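DNA-3-methyladenine glycosidase II, putative (Deinococcus radiodurans, PDB 2YG9) belongs to the HhH-GPD superfamily of base excision DNA repair proteins and folds as a single chain of helices and loops without strands. Local coordinates at residues 34-39 and 198-203; 56-61 and 164-169. All coordinates share one frame; numbering follows the deposited sequence. Where two conformers were deposited one is given.

Contact 1: residues 34-39 and 198-203; sequences AHLSRD and ARWAPY. With NI (nickel (II) ion), chain F.
His35 and Trp200 each send one ring N-H across this junction. His35 NE2 donates to the carbonyl O of Arg199 over 2.7 Å, in the carbonyl plane, although the oxygen lies 18° out of the imidazole plane. The other ring nitrogen, ND1, binds the nickel ion at 2.5 Å; four waters are further ligands, and water 3 also hydrogen-bonds Tyr203 OH. The ring is thus fixed from both ends, metal on one nitrogen and peptide oxygen on the other, and the bond from NE2 leaves ND1 to the metal. CG of His35 stands anti to the backbone N (chi1 174°), which carries the imidazole out over the end of helix 193-200.

The indole bond is straighter: Trp200 NE1 reaches OD2 of Asp39 at 3.0 Å with an N-H...O angle of 176°, in the ring plane and on the anti lone pair of the oxygen. Carboxylate and indole are nearly coplanar. Tyr188 OH also bonds OD2, while OD1 caps the N terminus of helix 40-49 through Val41 N, so the buried carboxylate is held at both oxygens.

Outward, the edge of the Tyr203 ring meets the His35 face in an offset edge-to-face pair, centroids 5.3 Å apart. On the buried side, Leu36 CD2 packs on Trp200 CB at 3.6 Å, the two side chains crossing at about a right angle. The contact joins the ends of helices 30-36 and 193-200, each running through a turn or short loop into an N-cap residue, Asp39 before helix 40-49 and Tyr203 before helix 204-219, in the all-helical HhH-GPD fold; Leu42 of helix 40-49 and Ala207 of helix 204-219 both touch Leu36 and Trp200.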
loop_
_atom_site.group_PDB
_atom_site.type_symbol
_atom_site.label_atom_id
_atom_site.label_comp_id
_atom_site.label_asym_id
_atom_site.label_seq_id
_atom_site.Cartn_x
_atom_site.Cartn_y
_atom_site.Cartn_z
ATOM N N ALA A 34 -8.701 -12.117 -16.291
ATOM C CA ALA A 34 -9.882 -12.640 -16.969
ATOM C C ALA A 34 -11.103 -12.063 -16.299
ATOM O O ALA A 34 -12.023 -11.662 -16.961
ATOM C CB ALA A 34 -9.924 -14.131 -16.922
ATOM N N HIS A 35 -11.103 -12.049 -14.967
ATOM C CA HIS A 35 -12.227 -11.520 -14.225
ATOM C C HIS A 35 -12.423 -10.033 -14.527
ATOM O O HIS A 35 -13.517 -9.632 -14.905
ATOM C CB HIS A 35 -12.075 -11.788 -12.724
ATOM C CG HIS A 35 -13.135 -11.134 -11.899
ATOM N ND1 HIS A 35 -14.261 -11.801 -11.459
ATOM C CD2 HIS A 35 -13.259 -9.857 -11.465
ATOM C CE1 HIS A 35 -15.020 -10.960 -10.773
ATOM N NE2 HIS A 35 -14.446 -9.767 -10.790
ATOM N N LEU A 36 -11.358 -9.237 -14.394
ATOM C CA LEU A 36 -11.398 -7.801 -14.603
ATOM C C LEU A 36 -11.830 -7.450 -16.028
ATOM O O LEU A 36 -12.629 -6.554 -16.243
ATOM C CB LEU A 36 -10.025 -7.196 -14.280
ATOM C CG LEU A 36 -9.598 -7.317 -12.795
ATOM C CD1 LEU A 36 -8.109 -6.801 -12.630
ATOM C CD2 LEU A 36 -10.597 -6.579 -11.826
ATOM N N SER A 37 -11.336 -8.241 -16.980
ATOM C CA SER A 37 -11.633 -8.076 -18.383
ATOM C C SER A 37 -13.094 -8.271 -18.725
ATOM O O SER A 37 -13.477 -7.944 -19.817
ATOM C CB SER A 37 -10.798 -9.039 -19.220
ATOM O OG SER A 37 -9.472 -8.585 -19.221
ATOM N N ARG A 38 -13.894 -8.812 -17.804
ATOM C CA ARG A 38 -15.320 -8.846 -18.020
ATOM C C ARG A 38 -15.951 -7.448 -18.062
ATOM O O ARG A 38 -17.059 -7.273 -18.548
ATOM C CB ARG A 38 -15.990 -9.691 -16.951
ATOM C CG ARG A 38 -15.601 -11.140 -17.096
ATOM C CD ARG A 38 -16.126 -11.903 -15.997
ATOM N NE ARG A 38 -17.564 -11.973 -16.140
ATOM C CZ ARG A 38 -18.338 -12.930 -15.632
ATOM N NH1 ARG A 38 -17.818 -13.925 -14.911
ATOM N NH2 ARG A 38 -19.652 -12.857 -15.843
ATOM N N ASP A 39 -15.252 -6.471 -17.494
ATOM C CA ASP A 39 -15.622 -5.081 -17.554
ATOM C C ASP A 39 -14.880 -4.604 -18.786
ATOM O O ASP A 39 -13.669 -4.608 -18.810
ATOM C CB ASP A 39 -15.152 -4.388 -16.255
ATOM C CG ASP A 39 -15.303 -2.882 -16.266
ATOM O OD1 ASP A 39 -15.655 -2.266 -17.291
ATOM O OD2 ASP A 39 -15.064 -2.293 -15.181
ATOM N N ALA A 198 -16.985 -2.701 -6.928
ATOM C CA ALA A 198 -17.469 -3.986 -6.375
ATOM C C ALA A 198 -17.373 -5.136 -7.383
ATOM O O ALA A 198 -17.122 -6.282 -7.012
ATOM C CB ALA A 198 -18.945 -3.823 -5.897
ATOM N N ARG A 199 -17.602 -4.822 -8.650
ATOM C CA ARG A 199 -17.543 -5.790 -9.733
ATOM C C ARG A 199 -16.148 -6.391 -9.881
ATOM O O ARG A 199 -15.990 -7.559 -10.301
ATOM C CB ARG A 199 -17.942 -5.117 -11.037
ATOM C CG ARG A 199 -18.014 -6.053 -12.214
ATOM C CD ARG A 199 -18.581 -5.370 -13.401
ATOM N NE ARG A 199 -18.683 -6.239 -14.563
ATOM C CZ ARG A 199 -19.186 -5.839 -15.729
ATOM N NH1 ARG A 199 -19.600 -4.592 -15.878
ATOM N NH2 ARG A 199 -19.268 -6.684 -16.759
ATOM N N TRP A 200 -15.139 -5.578 -9.557
ATOM C CA TRP A 200 -13.755 -6.013 -9.648
ATOM C C TRP A 200 -13.368 -6.973 -8.569
ATOM O O TRP A 200 -12.446 -7.725 -8.754
ATOM C CB TRP A 200 -12.808 -4.816 -9.612
ATOM C CG TRP A 200 -13.074 -3.799 -10.682
ATOM C CD1 TRP A 200 -13.737 -3.980 -11.862
ATOM C CD2 TRP A 200 -12.649 -2.438 -10.668
ATOM N NE1 TRP A 200 -13.759 -2.807 -12.576
ATOM C CE2 TRP A 200 -13.068 -1.854 -11.887
ATOM C CE3 TRP A 200 -11.926 -1.669 -9.764
ATOM C CZ2 TRP A 200 -12.819 -0.518 -12.201
ATOM C CZ3 TRP A 200 -11.655 -0.346 -10.083
ATOM C CH2 TRP A 200 -12.113 0.215 -11.293
ATOM N N ALA A 201 -14.071 -6.952 -7.441
ATOM C CA ALA A 201 -13.854 -7.943 -6.374
ATOM C C ALA A 201 -13.926 -9.363 -6.941
ATOM O O ALA A 201 -14.753 -9.609 -7.771
ATOM C CB ALA A 201 -14.888 -7.747 -5.294
ATOM N N PRO A 202 -13.057 -10.287 -6.491
ATOM C CA PRO A 202 -12.022 -10.193 -5.447
ATOM C C PRO A 202 -10.619 -9.750 -5.897
ATOM O O PRO A 202 -9.614 -10.131 -5.242
ATOM C CB PRO A 202 -11.954 -11.629 -4.941
ATOM C CG PRO A 202 -12.057 -12.401 -6.185
ATOM C CD PRO A 202 -13.145 -11.670 -6.990
ATOM N N TYR A 203 -10.561 -8.897 -6.933
ATOM C CA TYR A 203 -9.287 -8.471 -7.535
ATOM C C TYR A 203 -9.218 -6.943 -7.625
ATOM O O TYR A 203 -8.754 -6.388 -8.586
ATOM C CB TYR A 203 -9.102 -9.105 -8.926
ATOM C CG TYR A 203 -9.261 -10.621 -8.933
ATOM C CD1 TYR A 203 -8.343 -11.440 -8.286
ATOM C CD2 TYR A 203 -10.357 -11.228 -9.576
ATOM C CE1 TYR A 203 -8.505 -12.833 -8.265
ATOM C CE2 TYR A 203 -10.513 -12.603 -9.567
ATOM C CZ TYR A 203 -9.584 -13.395 -8.919
ATOM O OH TYR A 203 -9.719 -14.769 -8.953
HETATM NI NI NI F . -14.300 -14.270 -11.113
HETATM O O HOH W 1 -14.853 -7.119 -13.516
HETATM O O HOH W 2 -20.083 -9.947 -17.399
HETATM O O HOH W 3 -12.090 -15.323 -10.884
HETATM O O HOH W 4 -14.905 -14.495 -8.986
HETATM O O HOH W 5 -14.507 -14.326 -13.504
HETATM O O HOH W 6 -15.445 -16.346 -11.864
#

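Contact 2: residues 56-61 and 164-169; sequences APTPDP and LFALAR
Thr58 N donates to the carbonyl O of Ala166 at 2.8 Å, tying an ST turn to the C-terminal end of helix 156-166 in this HhH-GPD family protein. In that turn Thr58 OG1 accepts from Asp60 N, and Asp60 in turn caps the start of helix 61-71 by a weak bond to Gly63 N. With OG1 anti to the backbone N (chi1 -173°), the methyl CG2 is left facing the helix end, 3.4 Å from the same Ala166 O.

The tight part is therefore Thr58 and Pro57 against two carbonyls of the helix end, for Pro57 CB rests 3.5 Å from Leu167 O. Ala168, where the chain leaves the helix with positive phi, points its methyl at the Pro57 backbone, and Pro25 from another loop lies against both residues.

Packing is looser among the apolar side chains. CD2 of Leu167 touches both Thr58 CG2 and the Pro61 ring, 4.1 Å from Pro61 CB, and the proline and leucine side chains cross at about a right angle. Phe162 of the same helix touches both Pro61 and Leu167. The solvent side is at exposed Ala56, whose O lies 2.8 Å from the oxygen of water 7.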
loop_
_atom_site.group_PDB
_atom_site.type_symbol
_atom_site.label_atom_id
_atom_site.label_comp_id
_atom_site.label_asym_id
_atom_site.label_seq_id
_atom_site.Cartn_x
_atom_site.Cartn_y
_atom_site.Cartn_z
ATOM N N ALA A 56 4.900 -10.090 -4.136
ATOM C CA ALA A 56 5.096 -11.099 -3.104
ATOM C C ALA A 56 4.839 -10.478 -1.755
ATOM O O ALA A 56 5.334 -9.387 -1.462
ATOM C CB ALA A 56 6.545 -11.647 -3.153
ATOM N N PRO A 57 4.100 -11.176 -0.892
ATOM C CA PRO A 57 3.867 -10.591 0.411
ATOM C C PRO A 57 5.221 -10.452 1.163
ATOM O O PRO A 57 6.061 -11.333 1.055
ATOM C CB PRO A 57 2.950 -11.594 1.075
ATOM C CG PRO A 57 3.279 -12.906 0.416
ATOM C CD PRO A 57 3.558 -12.536 -1.006
ATOM N N THR A 58 5.439 -9.333 1.858
ATOM C CA THR A 58 6.707 -9.105 2.560
ATOM C C THR A 58 6.879 -10.057 3.761
ATOM O O THR A 58 5.958 -10.284 4.562
ATOM C CB THR A 58 6.853 -7.634 3.070
ATOM O OG1 THR A 58 8.177 -7.433 3.612
ATOM C CG2 THR A 58 5.789 -7.318 4.117
ATOM N N PRO A 59 8.097 -10.550 3.942
ATOM C CA PRO A 59 8.385 -11.326 5.128
ATOM C C PRO A 59 8.627 -10.426 6.374
ATOM O O PRO A 59 8.781 -10.953 7.497
ATOM C CB PRO A 59 9.659 -12.038 4.747
ATOM C CG PRO A 59 10.319 -11.189 3.779
ATOM C CD PRO A 59 9.261 -10.427 3.056
ATOM N N ASP A 60 8.686 -9.104 6.157
ATOM C CA ASP A 60 8.978 -8.117 7.210
ATOM C C ASP A 60 8.010 -6.924 7.134
ATOM O O ASP A 60 8.374 -5.819 6.721
ATOM C CB ASP A 60 10.408 -7.610 7.065
ATOM C CG ASP A 60 10.816 -6.626 8.187
ATOM O OD1 ASP A 60 10.136 -6.594 9.256
ATOM O OD2 ASP A 60 11.834 -5.902 7.962
ATOM N N PRO A 61 6.762 -7.155 7.517
ATOM C CA PRO A 61 5.755 -6.094 7.511
ATOM C C PRO A 61 6.170 -4.805 8.258
ATOM O O PRO A 61 5.969 -3.675 7.745
ATOM C CB PRO A 61 4.568 -6.775 8.187
ATOM C CG PRO A 61 4.738 -8.174 7.860
ATOM C CD PRO A 61 6.176 -8.445 7.933
ATOM N N LEU A 164 -2.015 -3.413 0.193
ATOM C CA LEU A 164 -1.914 -3.710 -1.225
ATOM C C LEU A 164 -0.476 -3.988 -1.653
ATOM O O LEU A 164 -0.183 -5.036 -2.249
ATOM C CB LEU A 164 -2.554 -2.599 -2.054
ATOM C CG LEU A 164 -2.851 -2.791 -3.554
ATOM C CD1 LEU A 164 -3.847 -1.669 -3.938
ATOM C CD2 LEU A 164 -1.592 -2.742 -4.466
ATOM N N PHE A 165 0.432 -3.070 -1.322
ATOM C CA PHE A 165 1.783 -3.177 -1.778
ATOM C C PHE A 165 2.709 -3.981 -0.873
ATOM O O PHE A 165 3.585 -4.660 -1.406
ATOM C CB PHE A 165 2.401 -1.824 -2.070
ATOM C CG PHE A 165 1.814 -1.140 -3.248
ATOM C CD1 PHE A 165 2.158 -1.533 -4.541
ATOM C CD2 PHE A 165 0.910 -0.117 -3.088
ATOM C CE1 PHE A 165 1.623 -0.874 -5.650
ATOM C CE2 PHE A 165 0.386 0.539 -4.188
ATOM C CZ PHE A 165 0.724 0.144 -5.457
ATOM N N ALA A 166 2.568 -3.919 0.445
ATOM C CA ALA A 166 3.518 -4.669 1.324
ATOM C C ALA A 166 3.025 -6.089 1.557
ATOM O O ALA A 166 3.765 -7.081 1.366
ATOM C CB ALA A 166 3.747 -3.952 2.672
ATOM N N LEU A 167 1.766 -6.203 1.927
ATOM C CA LEU A 167 1.194 -7.480 2.284
ATOM C C LEU A 167 0.663 -8.205 1.040
ATOM O O LEU A 167 0.307 -9.372 1.141
ATOM C CB LEU A 167 0.091 -7.305 3.336
ATOM C CG LEU A 167 0.488 -6.553 4.617
ATOM C CD1 LEU A 167 -0.576 -6.636 5.691
ATOM C CD2 LEU A 167 1.877 -6.993 5.122
ATOM N N ALA A 168 0.654 -7.524 -0.115
ATOM C CA ALA A 168 0.113 -8.098 -1.389
ATOM C C ALA A 168 -1.299 -8.672 -1.283
ATOM O O ALA A 168 -1.675 -9.654 -1.950
ATOM C CB ALA A 168 1.091 -9.130 -1.969
ATOM N N ARG A 169 -2.131 -8.019 -0.491
ATOM C CA ARG A 169 -3.515 -8.421 -0.437
ATOM C C ARG A 169 -4.216 -8.083 -1.740
ATOM O O ARG A 169 -3.958 -7.029 -2.305
ATOM C CB ARG A 169 -4.192 -7.782 0.724
ATOM C CG ARG A 169 -3.506 -8.114 1.988
ATOM C CD ARG A 169 -4.443 -8.445 3.003
ATOM N NE ARG A 169 -3.800 -8.947 4.232
ATOM C CZ ARG A 169 -4.460 -9.095 5.383
ATOM N NH1 ARG A 169 -5.728 -8.710 5.469
ATOM N NH2 ARG A 169 -3.841 -9.568 6.455
HETATM O O HOH W 7 5.508 -6.600 -1.595
#

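How the contacts relate
Both contacts fasten the end of a helix to a distant part of the chain, and residues 56-61 and 164-169 of contact 2 fall between the two segments of contact 1. Their centres are about 22 Å apart and their nearest atoms about 7 Å, without touching. Contact 1 lies toward the periphery, about 20 Å from the chain centre, and carries the nickel ion; contact 2 is more central, at about 8 Å. Helix 204-219 is common to their surroundings: Ala207 packs on contact 1, whereas Ser205, Arg209 and Trp212 touch Leu164 in contact 2. Ser205 also hydrogen-bonds the carbonyl O of Arg169.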